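Local coordinates for globin (Chloroflexus aurantiacus, PDB 5D1V), which binds heme as a group II truncated hemoglobin and probably binds and carries oxygen, at residues Ile22-Val27 with Glu46-Phe51; Pro31-Leu36 with Leu89-Ala94. All blocks are in the same frame, centred on the assembly; numbering follows the deposited sequence.

Contact 1: Ile22-Val27 with Glu46-Phe51; sequences IFYARV and EHQRLF. With HEM (protoporphyrin IX containing Fe), chain C.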
loop_
_atom_site.group_PDB
_atom_site.type_symbol
_atom_site.label_atom_id
_atom_site.label_comp_id
_atom_site.label_asym_id
_atom_site.label_seq_id
_atom_site.Cartn_x
_atom_site.Cartn_y
_atom_site.Cartn_z
ATOM N N ILE A 22 -11.224 -13.712 0.317
ATOM C CA ILE A 22 -10.153 -13.170 -0.509
ATOM C C ILE A 22 -8.872 -13.118 0.329
ATOM O O ILE A 22 -7.770 -13.453 -0.129
ATOM C CB ILE A 22 -10.554 -11.807 -1.068
ATOM C CG1 ILE A 22 -11.657 -11.987 -2.107
ATOM C CG2 ILE A 22 -9.364 -11.117 -1.738
ATOM C CD1 ILE A 22 -12.341 -10.668 -2.485
ATOM N N PHE A 23 -9.034 -12.700 1.577
ATOM C CA PHE A 23 -7.915 -12.559 2.495
ATOM C C PHE A 23 -7.278 -13.937 2.698
ATOM O O PHE A 23 -6.075 -14.085 2.543
ATOM C CB PHE A 23 -8.375 -11.953 3.815
ATOM C CG PHE A 23 -7.324 -11.955 4.877
ATOM C CD1 PHE A 23 -6.283 -11.051 4.816
ATOM C CD2 PHE A 23 -7.366 -12.853 5.925
ATOM C CE1 PHE A 23 -5.310 -11.027 5.776
ATOM C CE2 PHE A 23 -6.369 -12.840 6.907
ATOM C CZ PHE A 23 -5.342 -11.923 6.815
ATOM N N TYR A 24 -8.088 -14.946 3.010
ATOM C CA TYR A 24 -7.538 -16.262 3.311
ATOM C C TYR A 24 -6.906 -16.923 2.087
ATOM O O TYR A 24 -5.913 -17.643 2.216
ATOM C CB TYR A 24 -8.614 -17.149 3.929
ATOM C CG TYR A 24 -8.442 -17.224 5.430
ATOM C CD1 TYR A 24 -8.895 -16.217 6.258
ATOM C CD2 TYR A 24 -7.786 -18.290 6.007
ATOM C CE1 TYR A 24 -8.706 -16.265 7.621
ATOM C CE2 TYR A 24 -7.595 -18.362 7.359
ATOM C CZ TYR A 24 -8.048 -17.340 8.175
ATOM O OH TYR A 24 -7.864 -17.427 9.533
ATOM N N ALA A 25 -7.436 -16.649 0.900
ATOM C CA ALA A 25 -6.829 -17.191 -0.317
ATOM C C ALA A 25 -5.399 -16.681 -0.453
ATOM O O ALA A 25 -4.475 -17.432 -0.819
ATOM C CB ALA A 25 -7.655 -16.815 -1.560
ATOM N N ARG A 26 -5.227 -15.405 -0.147
ATOM C CA ARG A 26 -3.933 -14.753 -0.192
ATOM C C ARG A 26 -3.019 -15.269 0.909
ATOM O O ARG A 26 -1.856 -15.533 0.668
ATOM C CB ARG A 26 -4.123 -13.229 -0.095
ATOM C CG ARG A 26 -4.832 -12.716 -1.315
ATOM C CD ARG A 26 -5.198 -11.272 -1.240
ATOM N NE ARG A 26 -3.965 -10.518 -1.260
ATOM C CZ ARG A 26 -3.539 -9.754 -2.254
ATOM N NH1 ARG A 26 -4.259 -9.565 -3.350
ATOM N NH2 ARG A 26 -2.372 -9.156 -2.121
ATOM N N VAL A 27 -3.544 -15.427 2.117
ATOM C CA VAL A 27 -2.763 -16.011 3.206
ATOM C C VAL A 27 -2.249 -17.380 2.799
ATOM O O VAL A 27 -1.070 -17.683 2.965
ATOM C CB VAL A 27 -3.599 -16.107 4.491
ATOM C CG1 VAL A 27 -2.880 -16.904 5.568
ATOM C CG2 VAL A 27 -3.925 -14.743 4.972
ATOM N N GLU A 46 -13.553 -18.924 10.036
ATOM C CA GLU A 46 -14.882 -18.559 10.511
ATOM C C GLU A 46 -14.776 -17.627 11.716
ATOM O O GLU A 46 -15.541 -16.663 11.820
ATOM C CB GLU A 46 -15.723 -19.792 10.873
ATOM C CG GLU A 46 -17.087 -19.377 11.457
ATOM C CD GLU A 46 -18.060 -20.507 11.653
ATOM O OE1 GLU A 46 -17.612 -21.646 11.911
ATOM O OE2 GLU A 46 -19.282 -20.239 11.566
ATOM N N HIS A 47 -13.819 -17.898 12.608
ATOM C CA HIS A 47 -13.640 -17.067 13.793
ATOM C C HIS A 47 -13.256 -15.668 13.370
ATOM O O HIS A 47 -13.770 -14.689 13.924
ATOM C CB HIS A 47 -12.577 -17.652 14.742
ATOM C CG HIS A 47 -13.012 -18.925 15.388
ATOM N ND1 HIS A 47 -12.125 -19.880 15.839
ATOM C CD2 HIS A 47 -14.250 -19.407 15.647
ATOM C CE1 HIS A 47 -12.801 -20.893 16.344
ATOM N NE2 HIS A 47 -14.092 -20.628 16.246
ATOM N N GLN A 48 -12.383 -15.545 12.375
ATOM C CA GLN A 48 -11.993 -14.212 11.962
ATOM C C GLN A 48 -13.185 -13.461 11.339
ATOM O O GLN A 48 -13.392 -12.274 11.626
ATOM C CB GLN A 48 -10.848 -14.246 10.977
ATOM C CG GLN A 48 -10.297 -12.828 10.763
ATOM C CD GLN A 48 -9.405 -12.736 9.590
ATOM O OE1 GLN A 48 -9.762 -13.178 8.501
ATOM N NE2 GLN A 48 -8.223 -12.159 9.789
ATOM N N ARG A 49 -13.945 -14.127 10.469
ATOM C CA ARG A 49 -15.142 -13.519 9.881
ATOM C C ARG A 49 -16.103 -13.034 10.967
ATOM O O ARG A 49 -16.550 -11.886 10.916
ATOM C CB ARG A 49 -15.876 -14.475 8.945
ATOM C CG ARG A 49 -17.125 -13.837 8.306
ATOM C CD ARG A 49 -17.848 -14.760 7.373
ATOM N NE ARG A 49 -17.967 -16.116 7.911
ATOM C CZ ARG A 49 -19.000 -16.583 8.602
ATOM N NH1 ARG A 49 -20.075 -15.829 8.852
ATOM N NH2 ARG A 49 -18.959 -17.831 9.034
ATOM N N LEU A 50 -16.394 -13.886 11.959
ATOM C CA LEU A 50 -17.345 -13.517 13.000
ATOM C C LEU A 50 -16.825 -12.332 13.817
ATOM O O LEU A 50 -17.594 -11.441 14.191
ATOM C CB LEU A 50 -17.632 -14.692 13.915
ATOM C CG LEU A 50 -18.296 -15.878 13.194
ATOM C CD1 LEU A 50 -18.462 -17.047 14.158
ATOM C CD2 LEU A 50 -19.631 -15.528 12.561
ATOM N N PHE A 51 -15.521 -12.304 14.069
ATOM C CA PHE A 51 -14.938 -11.184 14.779
ATOM C C PHE A 51 -15.149 -9.883 14.014
ATOM O O PHE A 51 -15.591 -8.891 14.586
ATOM C CB PHE A 51 -13.439 -11.343 15.018
ATOM C CG PHE A 51 -12.822 -10.072 15.514
ATOM C CD1 PHE A 51 -13.105 -9.604 16.792
ATOM C CD2 PHE A 51 -12.073 -9.268 14.666
ATOM C CE1 PHE A 51 -12.588 -8.393 17.241
ATOM C CE2 PHE A 51 -11.557 -8.058 15.088
ATOM C CZ PHE A 51 -11.816 -7.608 16.392
HETATM C CHA HEM C . -6.295 -15.533 14.430
HETATM C CHB HEM C . -7.760 -10.948 13.773
HETATM C CHC HEM C . -3.164 -9.667 12.757
HETATM C CHD HEM C . -2.114 -14.381 12.307
HETATM C C1A HEM C . -7.077 -14.407 14.391
HETATM C C2A HEM C . -8.456 -14.310 14.840
HETATM C C3A HEM C . -8.854 -13.042 14.666
HETATM C C4A HEM C . -7.733 -12.291 14.102
HETATM C CMA HEM C . -10.227 -12.361 14.955
HETATM C CAA HEM C . -9.265 -15.489 15.425
HETATM C CBA HEM C . -9.284 -15.293 16.950
HETATM C CGA HEM C . -9.903 -16.524 17.587
HETATM O O1A HEM C . -9.282 -17.612 17.553
HETATM O O2A HEM C . -11.016 -16.424 18.147
HETATM C C1B HEM C . -6.640 -10.194 13.456
HETATM C C2B HEM C . -6.589 -8.760 13.278
HETATM C C3B HEM C . -5.304 -8.431 13.016
HETATM C C4B HEM C . -4.525 -9.626 12.988
HETATM C CMB HEM C . -7.818 -7.823 13.387
HETATM C CAB HEM C . -4.641 -7.067 12.727
HETATM C CBB HEM C . -5.418 -6.034 12.400
HETATM C C1C HEM C . -2.465 -10.824 12.516
HETATM C C2C HEM C . -1.084 -10.925 12.067
HETATM C C3C HEM C . -0.826 -12.253 11.962
HETATM C C4C HEM C . -2.008 -13.008 12.300
HETATM C CMC HEM C . -0.152 -9.702 11.826
HETATM C CAC HEM C . 0.462 -12.920 11.478
HETATM C CBC HEM C . 1.172 -12.197 10.619
HETATM C C1D HEM C . -3.120 -15.111 12.899
HETATM C C2D HEM C . -3.135 -16.551 13.133
HETATM C C3D HEM C . -4.298 -16.860 13.738
HETATM C C4D HEM C . -5.047 -15.628 13.888
HETATM C CMD HEM C . -1.994 -17.512 12.767
HETATM C CAD HEM C . -4.787 -18.243 14.194
HETATM C CBD HEM C . -5.671 -18.805 13.091
HETATM C CGD HEM C . -6.238 -20.144 13.459
HETATM O O1D HEM C . -6.722 -20.837 12.527
HETATM O O2D HEM C . -6.190 -20.520 14.662
HETATM N NA HEM C . -6.669 -13.150 13.964
HETATM N NB HEM C . -5.364 -10.687 13.279
HETATM N NC HEM C . -2.967 -12.102 12.672
HETATM N ND HEM C . -4.298 -14.601 13.377
HETATM FE FE HEM C . -4.807 -12.644 13.280
HETATM O O HOH W 1 -5.506 -13.011 11.270
#

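Contact 2: Pro31-Leu36 with Leu89-Ala94; sequences PRLRHL and LEHMLA. With HEM (protoporphyrin IX containing Fe), chain C.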
loop_
_atom_site.group_PDB
_atom_site.type_symbol
_atom_site.label_atom_id
_atom_site.label_comp_id
_atom_site.label_asym_id
_atom_site.label_seq_id
_atom_site.Cartn_x
_atom_site.Cartn_y
_atom_site.Cartn_z
ATOM N N PRO A 31 3.992 -17.576 1.544
ATOM C CA PRO A 31 4.881 -18.279 2.482
ATOM C C PRO A 31 5.317 -17.467 3.698
ATOM O O PRO A 31 5.849 -18.036 4.656
ATOM C CB PRO A 31 6.106 -18.614 1.616
ATOM C CG PRO A 31 5.631 -18.584 0.231
ATOM C CD PRO A 31 4.526 -17.586 0.170
ATOM N N ARG A 32 5.142 -16.153 3.659
ATOM C CA ARG A 32 5.489 -15.317 4.812
ATOM C C ARG A 32 4.573 -15.587 5.985
ATOM O O ARG A 32 4.958 -15.360 7.130
ATOM C CB ARG A 32 5.418 -13.838 4.446
ATOM C CG ARG A 32 6.361 -13.429 3.343
ATOM C CD ARG A 32 6.190 -11.969 3.044
ATOM N NE ARG A 32 4.950 -11.702 2.322
ATOM C CZ ARG A 32 4.504 -10.490 2.029
ATOM N NH1 ARG A 32 5.174 -9.418 2.418
ATOM N NH2 ARG A 32 3.371 -10.347 1.359
ATOM N N LEU A 33 3.360 -16.066 5.694
ATOM C CA LEU A 33 2.312 -16.193 6.703
ATOM C C LEU A 33 1.835 -17.605 6.933
ATOM O O LEU A 33 1.495 -17.942 8.055
ATOM C CB LEU A 33 1.099 -15.370 6.318
ATOM C CG LEU A 33 1.333 -13.870 6.355
ATOM C CD1 LEU A 33 0.106 -13.142 5.800
ATOM C CD2 LEU A 33 1.678 -13.378 7.752
ATOM N N ARG A 34 1.816 -18.413 5.867
ATOM C CA ARG A 34 1.053 -19.659 5.862
ATOM C C ARG A 34 1.480 -20.542 7.033
ATOM O O ARG A 34 0.637 -21.133 7.709
ATOM C CB ARG A 34 1.209 -20.410 4.527
ATOM C CG ARG A 34 0.515 -21.790 4.490
ATOM C CD ARG A 34 -0.953 -21.626 4.852
ATOM N NE ARG A 34 -1.735 -22.862 4.942
ATOM C CZ ARG A 34 -1.925 -23.571 6.052
ATOM N NH1 ARG A 34 -1.365 -23.211 7.208
ATOM N NH2 ARG A 34 -2.703 -24.643 6.013
ATOM N N HIS A 35 2.785 -20.587 7.297
ATOM C CA HIS A 35 3.337 -21.482 8.301
ATOM C C HIS A 35 2.835 -21.213 9.722
ATOM O O HIS A 35 2.907 -22.085 10.599
ATOM C CB HIS A 35 4.858 -21.390 8.286
ATOM C CG HIS A 35 5.379 -20.050 8.707
ATOM N ND1 HIS A 35 5.824 -19.798 9.984
ATOM C CD2 HIS A 35 5.503 -18.884 8.031
ATOM C CE1 HIS A 35 6.224 -18.541 10.070
ATOM N NE2 HIS A 35 6.039 -17.963 8.899
ATOM N N LEU A 36 2.325 -20.015 9.952
ATOM C CA LEU A 36 1.839 -19.643 11.270
ATOM C C LEU A 36 0.468 -20.210 11.558
ATOM O O LEU A 36 0.075 -20.331 12.727
ATOM C CB LEU A 36 1.796 -18.122 11.404
ATOM C CG LEU A 36 3.160 -17.418 11.464
ATOM C CD1 LEU A 36 2.978 -15.884 11.467
ATOM C CD2 LEU A 36 3.938 -17.856 12.653
ATOM N N LEU A 89 -1.265 -6.960 6.477
ATOM C CA LEU A 89 -1.921 -5.712 6.074
ATOM C C LEU A 89 -2.046 -5.645 4.555
ATOM O O LEU A 89 -3.082 -5.226 4.038
ATOM C CB LEU A 89 -1.146 -4.521 6.610
ATOM C CG LEU A 89 -1.876 -3.206 6.728
ATOM C CD1 LEU A 89 -3.101 -3.342 7.631
ATOM C CD2 LEU A 89 -0.896 -2.214 7.301
ATOM N N GLU A 90 -1.011 -6.080 3.836
ATOM C CA GLU A 90 -1.086 -6.137 2.373
ATOM C C GLU A 90 -2.341 -6.893 1.929
ATOM O O GLU A 90 -3.117 -6.429 1.070
ATOM C CB GLU A 90 0.161 -6.808 1.784
ATOM C CG GLU A 90 0.087 -7.002 0.277
ATOM C CD GLU A 90 1.272 -7.736 -0.318
ATOM O OE1 GLU A 90 2.345 -7.785 0.325
ATOM O OE2 GLU A 90 1.146 -8.213 -1.468
ATOM N N HIS A 91 -2.534 -8.071 2.507
ATOM C CA HIS A 91 -3.602 -8.927 2.037
ATOM C C HIS A 91 -4.958 -8.449 2.509
ATOM O O HIS A 91 -5.931 -8.566 1.771
ATOM C CB HIS A 91 -3.340 -10.362 2.464
ATOM C CG HIS A 91 -2.082 -10.915 1.880
ATOM N ND1 HIS A 91 -1.731 -10.719 0.562
ATOM C CD2 HIS A 91 -1.088 -11.650 2.429
ATOM C CE1 HIS A 91 -0.571 -11.301 0.328
ATOM N NE2 HIS A 91 -0.160 -11.870 1.445
ATOM N N MET A 92 -5.039 -7.876 3.710
ATOM C CA MET A 92 -6.345 -7.417 4.170
ATOM C C MET A 92 -6.730 -6.159 3.429
ATOM O O MET A 92 -7.899 -5.955 3.073
ATOM C CB MET A 92 -6.393 -7.150 5.679
ATOM C CG MET A 92 -7.833 -6.778 6.159
ATOM S SD MET A 92 -9.055 -8.105 5.889
ATOM C CE MET A 92 -8.600 -9.265 7.157
ATOM N N LEU A 93 -5.779 -5.274 3.189
ATOM C CA LEU A 93 -6.150 -4.105 2.408
ATOM C C LEU A 93 -6.588 -4.495 0.993
ATOM O O LEU A 93 -7.541 -3.925 0.455
ATOM C CB LEU A 93 -4.994 -3.110 2.378
ATOM C CG LEU A 93 -4.682 -2.585 3.775
ATOM C CD1 LEU A 93 -3.604 -1.502 3.689
ATOM C CD2 LEU A 93 -5.896 -2.069 4.516
ATOM N N ALA A 94 -5.904 -5.454 0.380
ATOM C CA ALA A 94 -6.307 -5.913 -0.944
ATOM C C ALA A 94 -7.703 -6.512 -0.894
ATOM O O ALA A 94 -8.516 -6.295 -1.798
ATOM C CB ALA A 94 -5.307 -6.924 -1.491
HETATM C CHA HEM C . -6.295 -15.533 14.430
HETATM C CHB HEM C . -7.760 -10.948 13.773
HETATM C CHC HEM C . -3.164 -9.667 12.757
HETATM C CHD HEM C . -2.114 -14.381 12.307
HETATM C C1A HEM C . -7.077 -14.407 14.391
HETATM C C2A HEM C . -8.456 -14.310 14.840
HETATM C C3A HEM C . -8.854 -13.042 14.666
HETATM C C4A HEM C . -7.733 -12.291 14.102
HETATM C CMA HEM C . -10.227 -12.361 14.955
HETATM C CAA HEM C . -9.265 -15.489 15.425
HETATM C CBA HEM C . -9.284 -15.293 16.950
HETATM C CGA HEM C . -9.903 -16.524 17.587
HETATM O O1A HEM C . -9.282 -17.612 17.553
HETATM O O2A HEM C . -11.016 -16.424 18.147
HETATM C C1B HEM C . -6.640 -10.194 13.456
HETATM C C2B HEM C . -6.589 -8.760 13.278
HETATM C C3B HEM C . -5.304 -8.431 13.016
HETATM C C4B HEM C . -4.525 -9.626 12.988
HETATM C CMB HEM C . -7.818 -7.823 13.387
HETATM C CAB HEM C . -4.641 -7.067 12.727
HETATM C CBB HEM C . -5.418 -6.034 12.400
HETATM C C1C HEM C . -2.465 -10.824 12.516
HETATM C C2C HEM C . -1.084 -10.925 12.067
HETATM C C3C HEM C . -0.826 -12.253 11.962
HETATM C C4C HEM C . -2.008 -13.008 12.300
HETATM C CMC HEM C . -0.152 -9.702 11.826
HETATM C CAC HEM C . 0.462 -12.920 11.478
HETATM C CBC HEM C . 1.172 -12.197 10.619
HETATM C C1D HEM C . -3.120 -15.111 12.899
HETATM C C2D HEM C . -3.135 -16.551 13.133
HETATM C C3D HEM C . -4.298 -16.860 13.738
HETATM C C4D HEM C . -5.047 -15.628 13.888
HETATM C CMD HEM C . -1.994 -17.512 12.767
HETATM C CAD HEM C . -4.787 -18.243 14.194
HETATM C CBD HEM C . -5.671 -18.805 13.091
HETATM C CGD HEM C . -6.238 -20.144 13.459
HETATM O O1D HEM C . -6.722 -20.837 12.527
HETATM O O2D HEM C . -6.190 -20.520 14.662
HETATM N NA HEM C . -6.669 -13.150 13.964
HETATM N NB HEM C . -5.364 -10.687 13.279
HETATM N NC HEM C . -2.967 -12.102 12.672
HETATM N ND HEM C . -4.298 -14.601 13.377
HETATM FE FE HEM C . -4.807 -12.644 13.280
HETATM O O HOH W 2 3.898 -6.814 2.438
HETATM O O HOH W 1 -5.506 -13.011 11.270
#

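Contact 1: Ile22-Val27 with Glu46-Phe51
The rings of Phe23 and Tyr24 receive the amide of Gln48 in different ways. Gln48 OE1 lies in the plane of the Tyr24 ring at its edge, 3.4 Å from CE1, with ring and amide planes 84° apart. Toward Phe23 the amide is inclined, the two planes 48° apart, and Gln48 NE2 comes within 3.5 Å of Phe23 CE2. One face of the Phe23 ring is packed by Val27 CG2 from the next turn of its own helix, and Trp88, a heme-binding residue, meets it edge-to-face. Gln48 has CG anti to its backbone nitrogen (chi1 -170°) and an extended chain beyond, which carries the amide from helix 42-55 across to helix 13-28. On the heme side, Phe51 CB rests 3.4 Å from the heme methyl CMA. Water 1 sits on the iron at 2.2 Å, with Gln48 NE2 3.2 Å from this water. His47, predicted to be the distal residue, here lies beside a heme propionate, ND1 4.0 Å from O1A. This is the distal wall of a globin pocket, in which the buried Gln48 OE1 has aromatic carbons of Tyr24 and Phe23 beside it and no hydrogen-bond donor; packing places the oxygen, while the nitrogen faces the iron-bound water.

Contact 2: Pro31-Leu36 with Leu89-Ala94
Glu90 OE1 is gripped by Arg32 twice, once directly and once through water 2. The direct bond, a salt bridge from Arg32 NH2 to Glu90 OE1, measures 2.9 Å and is nearly straight at 168°. Its donor lies in the guanidinium plane, but the oxygen is approached from above the carboxylate, 54° out of that plane. Water 2 accepts from Arg32 NH1 at 2.9 Å and donates to Glu90 OE1 at 2.8 Å, so both terminal nitrogens serve one oxygen. The bend of Arg32 at chi3 (-74°) brings the group round to a fully extended Glu90. Charge is shared further: Arg32 NH2 also pairs with Asp30, and Glu90 OE2 makes a salt bridge with Arg83 of the second subunit. Deeper in, Leu33 CD1 meets the edge of the His91 ring in its plane, 3.9 Å from CD2. His91 is hydrogen-bonded through NE2 to Asp30 and through ND1 to Arg26, which would fix its ring rotation. The other methyl, Leu33 CD2, lies against the heme vinyl, 3.9 Å from CAC, and this leucine is part of the heme pocket. The contact thus joins the loop after helix 13-28 to helix 82-98, which also packs on helix 13-28, partly through His91 itself, and on helix 105-119, and it borders the second subunit.

From the N terminus, helix 13-28 supplies residues 22-27, and the following loop supplies 31-36. Helix 42-55 then returns with 46-51 to close contact 1 over 18 intervening residues. The second half of contact 2 arrives much later, when helix 82-98 brings in 89-94 after 52 residues. The segments alternate along the chain, so the two closures cross. Their centres lie about 11 Å apart and they touch directly, Phe23 of contact 1 packing against Met92 of contact 2. Together they tie helices 13-28, 42-55 and 82-98 and the loop around one heme.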